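Local coordinates for DUF5751 domain-containing protein (Sulfolobus tokodaii, PDB 2RBG) that is of unknown function and belongs to the DUF5751 family, folding as a three-layer alpha/beta domain around a five-stranded parallel sheet, at residues Glu43-Leu49 / Leu67-Lys72. Residues are numbered along the deposited sequence; the frame is centred on the assembly and turned at random.
Sequences EIQYQEL and LFLWKK
Leu67 meets the ring of Tyr46 obliquely, CD2 lying 3.4 Å from CE1 of the tyrosine, while its CB passes near the phenol oxygen. Tyr46 reaches this far because its CG stands anti to the backbone N (chi1 -167°), which swings the ring out from the first turn of helix 46-52. The same CD2 of Leu67 also touches CD2 of Leu49, one turn further along that helix. Leu69, two residues on and on the same side of the strand, pushes its two methyls into different surroundings: CD1 touches both Tyr46 CD1 (3.7 Å) and Leu49 CD2 (3.8 Å), whereas CD2 lies against the backbone leading into the helix, 3.4 Å from Ile44 O. With both methyls gone, as in an alanine here, Tyr46 and Leu49 would probably lose a common partner and a gap open against the backbone at Ile44. This is a beta-alpha-beta crossover: the chain leaves strand 35-41, passes through helices 46-52 and 54-59, and returns as strand 64-70, parallel to it and outermost in this chain's sheet, with Phe68 and Trp70 turned to the other face. Lys71 stretches its aliphatic chain past the Glu43 carboxylate at about a right angle, CG 3.6 Å from OE1, but its NZ stays 5.2 Å from that oxygen. Lys72 N gives Glu43 OE2 a long, weak hydrogen bond of 3.5 Å, while Lys72 NZ hydrogen-bonds to Asn98 OD1.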
ATOM      1  N   GLU A  43      12.453 -19.408  -8.510  1.00 18.33           N
ATOM      2  CA  GLU A  43      13.238 -20.484  -9.109  1.00 22.06           C
ATOM      3  C   GLU A  43      14.392 -20.847  -8.177  1.00 23.02           C
ATOM      4  O   GLU A  43      15.149 -21.781  -8.438  1.00 22.29           O
ATOM      5  CB  GLU A  43      13.788 -20.048 -10.470  1.00 21.32           C
ATOM      6  CG  GLU A  43      12.719 -19.691 -11.494  1.00 26.43           C
ATOM      7  CD  GLU A  43      11.747 -20.829 -11.750  1.00 31.13           C
ATOM      8  OE1 GLU A  43      12.213 -21.955 -12.022  1.00 33.47           O
ATOM      9  OE2 GLU A  43      10.518 -20.599 -11.681  1.00 32.35           O
ATOM     10  N   ILE A  44      14.511 -20.102  -7.082  1.00 23.91           N
ATOM     11  CA  ILE A  44      15.571 -20.320  -6.103  1.00 26.52           C
ATOM     12  C   ILE A  44      15.296 -21.570  -5.260  1.00 27.74           C
ATOM     13  O   ILE A  44      14.148 -21.990  -5.120  1.00 24.73           O
ATOM     14  CB  ILE A  44      15.698 -19.079  -5.184  1.00 28.12           C
ATOM     15  CG1 ILE A  44      17.150 -18.886  -4.753  1.00 28.57           C
ATOM     16  CG2 ILE A  44      14.788 -19.223  -3.971  1.00 24.21           C
ATOM     17  CD1 ILE A  44      17.385 -17.582  -4.015  1.00 31.00           C
ATOM     18  N   GLN A  45      16.350 -22.169  -4.705  1.00 29.19           N
ATOM     19  CA  GLN A  45      16.203 -23.367  -3.877  1.00 30.61           C
ATOM     20  C   GLN A  45      15.931 -23.025  -2.417  1.00 28.49           C
ATOM     21  O   GLN A  45      16.321 -21.962  -1.934  1.00 29.37           O
ATOM     22  CB  GLN A  45      17.457 -24.240  -3.975  1.00 36.95           C
ATOM     23  CG  GLN A  45      17.620 -24.954  -5.307  1.00 48.09           C
ATOM     24  CD  GLN A  45      16.541 -25.994  -5.544  1.00 54.95           C
ATOM     25  OE1 GLN A  45      16.378 -26.924  -4.755  1.00 59.19           O
ATOM     26  NE2 GLN A  45      15.800 -25.841  -6.637  1.00 59.21           N
ATOM     27  N   TYR A  46      15.269 -23.945  -1.721  1.00 24.28           N
ATOM     28  CA  TYR A  46      14.912 -23.768  -0.319  1.00 24.71           C
ATOM     29  C   TYR A  46      16.069 -23.276   0.548  1.00 25.54           C
ATOM     30  O   TYR A  46      15.971 -22.235   1.194  1.00 22.81           O
ATOM     31  CB  TYR A  46      14.387 -25.084   0.260  1.00 23.11           C
ATOM     32  CG  TYR A  46      13.702 -24.932   1.599  1.00 27.98           C
ATOM     33  CD1 TYR A  46      12.372 -24.520   1.677  1.00 31.13           C
ATOM     34  CD2 TYR A  46      14.386 -25.176   2.790  1.00 28.93           C
ATOM     35  CE1 TYR A  46      11.739 -24.351   2.905  1.00 32.93           C
ATOM     36  CE2 TYR A  46      13.760 -25.008   4.028  1.00 32.03           C
ATOM     37  CZ  TYR A  46      12.437 -24.595   4.075  1.00 32.08           C
ATOM     38  OH  TYR A  46      11.810 -24.418   5.288  1.00 33.47           O
ATOM     39  N   GLN A  47      17.161 -24.033   0.564  1.00 24.63           N
ATOM     40  CA  GLN A  47      18.320 -23.678   1.374  1.00 25.17           C
ATOM     41  C   GLN A  47      18.893 -22.295   1.095  1.00 23.21           C
ATOM     42  O   GLN A  47      19.326 -21.607   2.018  1.00 24.07           O
ATOM     43  CB  GLN A  47      19.417 -24.734   1.218  1.00 28.35           C
ATOM     44  CG  GLN A  47      19.043 -26.084   1.809  1.00 36.99           C
ATOM     45  CD  GLN A  47      18.489 -25.966   3.218  1.00 43.34           C
ATOM     46  OE1 GLN A  47      19.094 -25.337   4.088  1.00 46.34           O
ATOM     47  NE2 GLN A  47      17.331 -26.576   3.451  1.00 45.64           N
ATOM     48  N   GLU A  48      18.906 -21.883  -0.170  1.00 23.97           N
ATOM     49  CA  GLU A  48      19.427 -20.566  -0.508  1.00 22.97           C
ATOM     50  C   GLU A  48      18.497 -19.485   0.032  1.00 22.51           C
ATOM     51  O   GLU A  48      18.951 -18.461   0.539  1.00 17.54           O
ATOM     52  CB  GLU A  48      19.587 -20.413  -2.025  1.00 27.75           C
ATOM     53  CG  GLU A  48      19.939 -18.992  -2.452  1.00 35.85           C
ATOM     54  CD  GLU A  48      20.525 -18.913  -3.849  1.00 42.98           C
ATOM     55  OE1 GLU A  48      20.008 -19.595  -4.761  1.00 46.34           O
ATOM     56  OE2 GLU A  48      21.501 -18.157  -4.038  1.00 44.85           O
ATOM     57  N   LEU A  49      17.193 -19.720  -0.070  1.00 18.62           N
ATOM     58  CA  LEU A  49      16.221 -18.756   0.429  1.00 18.78           C
ATOM     59  C   LEU A  49      16.361 -18.603   1.937  1.00 17.00           C
ATOM     60  O   LEU A  49      16.475 -17.491   2.449  1.00 16.05           O
ATOM     61  CB  LEU A  49      14.794 -19.203   0.101  1.00 16.29           C
ATOM     62  CG  LEU A  49      13.700 -18.337   0.738  1.00 16.44           C
ATOM     63  CD1 LEU A  49      13.798 -16.911   0.209  1.00 17.18           C
ATOM     64  CD2 LEU A  49      12.332 -18.928   0.438  1.00 19.52           C
ATOM     65  N   LEU A  67       6.998 -23.104   5.006  1.00 15.56           N
ATOM     66  CA  LEU A  67       7.529 -22.472   3.810  1.00 14.40           C
ATOM     67  C   LEU A  67       7.457 -23.419   2.617  1.00 14.70           C
ATOM     68  O   LEU A  67       7.954 -24.544   2.672  1.00 15.80           O
ATOM     69  CB  LEU A  67       8.980 -22.046   4.059  1.00 16.90           C
ATOM     70  CG  LEU A  67       9.735 -21.328   2.939  1.00 19.24           C
ATOM     71  CD1 LEU A  67       9.020 -20.034   2.580  1.00 21.66           C
ATOM     72  CD2 LEU A  67      11.158 -21.040   3.397  1.00 20.68           C
ATOM     73  N   PHE A  68       6.827 -22.951   1.545  1.00 11.13           N
ATOM     74  CA  PHE A  68       6.684 -23.730   0.323  1.00 12.93           C
ATOM     75  C   PHE A  68       7.166 -22.903  -0.858  1.00 12.63           C
ATOM     76  O   PHE A  68       6.761 -21.753  -1.029  1.00 12.01           O
ATOM     77  CB  PHE A  68       5.217 -24.113   0.104  1.00 12.05           C
ATOM     78  CG  PHE A  68       4.667 -25.033   1.151  1.00 14.59           C
ATOM     79  CD1 PHE A  68       4.998 -26.384   1.152  1.00 14.07           C
ATOM     80  CD2 PHE A  68       3.834 -24.547   2.151  1.00 15.16           C
ATOM     81  CE1 PHE A  68       4.505 -27.239   2.134  1.00 15.37           C
ATOM     82  CE2 PHE A  68       3.336 -25.394   3.139  1.00 17.63           C
ATOM     83  CZ  PHE A  68       3.672 -26.741   3.132  1.00 18.22           C
ATOM     84  N   LEU A  69       8.043 -23.486  -1.665  1.00 12.84           N
ATOM     85  CA  LEU A  69       8.549 -22.797  -2.843  1.00 13.24           C
ATOM     86  C   LEU A  69       7.948 -23.442  -4.082  1.00 14.32           C
ATOM     87  O   LEU A  69       7.876 -24.670  -4.181  1.00 13.65           O
ATOM     88  CB  LEU A  69      10.078 -22.870  -2.906  1.00 14.24           C
ATOM     89  CG  LEU A  69      10.849 -21.908  -1.996  1.00 18.28           C
ATOM     90  CD1 LEU A  69      10.487 -22.160  -0.541  1.00 18.52           C
ATOM     91  CD2 LEU A  69      12.343 -22.091  -2.216  1.00 19.14           C
ATOM     92  N   TRP A  70       7.504 -22.607  -5.014  1.00 12.36           N
ATOM     93  CA  TRP A  70       6.897 -23.079  -6.247  1.00 13.82           C
ATOM     94  C   TRP A  70       7.489 -22.406  -7.469  1.00 14.23           C
ATOM     95  O   TRP A  70       7.649 -21.188  -7.498  1.00 14.03           O
ATOM     96  CB  TRP A  70       5.396 -22.789  -6.257  1.00 10.85           C
ATOM     97  CG  TRP A  70       4.669 -23.240  -5.047  1.00 10.51           C
ATOM     98  CD1 TRP A  70       4.226 -22.463  -4.012  1.00 11.33           C
ATOM     99  CD2 TRP A  70       4.283 -24.579  -4.742  1.00  9.50           C
ATOM    100  NE1 TRP A  70       3.580 -23.245  -3.079  1.00 10.64           N
ATOM    101  CE2 TRP A  70       3.602 -24.546  -3.504  1.00  9.79           C
ATOM    102  CE3 TRP A  70       4.445 -25.806  -5.396  1.00 12.09           C
ATOM    103  CZ2 TRP A  70       3.083 -25.699  -2.907  1.00 11.85           C
ATOM    104  CZ3 TRP A  70       3.928 -26.953  -4.800  1.00 12.80           C
ATOM    105  CH2 TRP A  70       3.255 -26.889  -3.569  1.00 14.03           C
ATOM    106  N   LYS A  71       7.824 -23.197  -8.481  1.00 16.48           N
ATOM    107  CA  LYS A  71       8.319 -22.614  -9.713  1.00 18.93           C
ATOM    108  C   LYS A  71       7.023 -22.106 -10.335  1.00 22.72           C
ATOM    109  O   LYS A  71       5.954 -22.644 -10.052  1.00 20.37           O
ATOM    110  CB  LYS A  71       8.966 -23.680 -10.596  1.00 21.31           C
ATOM    111  CG  LYS A  71      10.272 -24.216 -10.036  1.00 26.79           C
ATOM    112  CD  LYS A  71      10.923 -25.198 -10.996  1.00 34.56           C
ATOM    113  CE  LYS A  71      12.286 -25.640 -10.487  1.00 38.54           C
ATOM    114  NZ  LYS A  71      12.196 -26.283  -9.147  1.00 42.94           N
ATOM    115  N   LYS A  72       7.099 -21.072 -11.163  1.00 25.48           N
ATOM    116  CA  LYS A  72       5.891 -20.522 -11.764  1.00 28.37           C
ATOM    117  C   LYS A  72       5.020 -21.567 -12.462  1.00 25.79           C
ATOM    118  O   LYS A  72       3.804 -21.410 -12.551  1.00 26.09           O
ATOM    119  CB  LYS A  72       6.263 -19.393 -12.729  1.00 33.91           C
ATOM    120  CG  LYS A  72       6.920 -18.214 -12.020  1.00 41.92           C
ATOM    121  CD  LYS A  72       7.274 -17.086 -12.971  1.00 49.29           C
ATOM    122  CE  LYS A  72       7.935 -15.939 -12.221  1.00 53.30           C
ATOM    123  NZ  LYS A  72       8.321 -14.824 -13.127  1.00 56.26           N
TER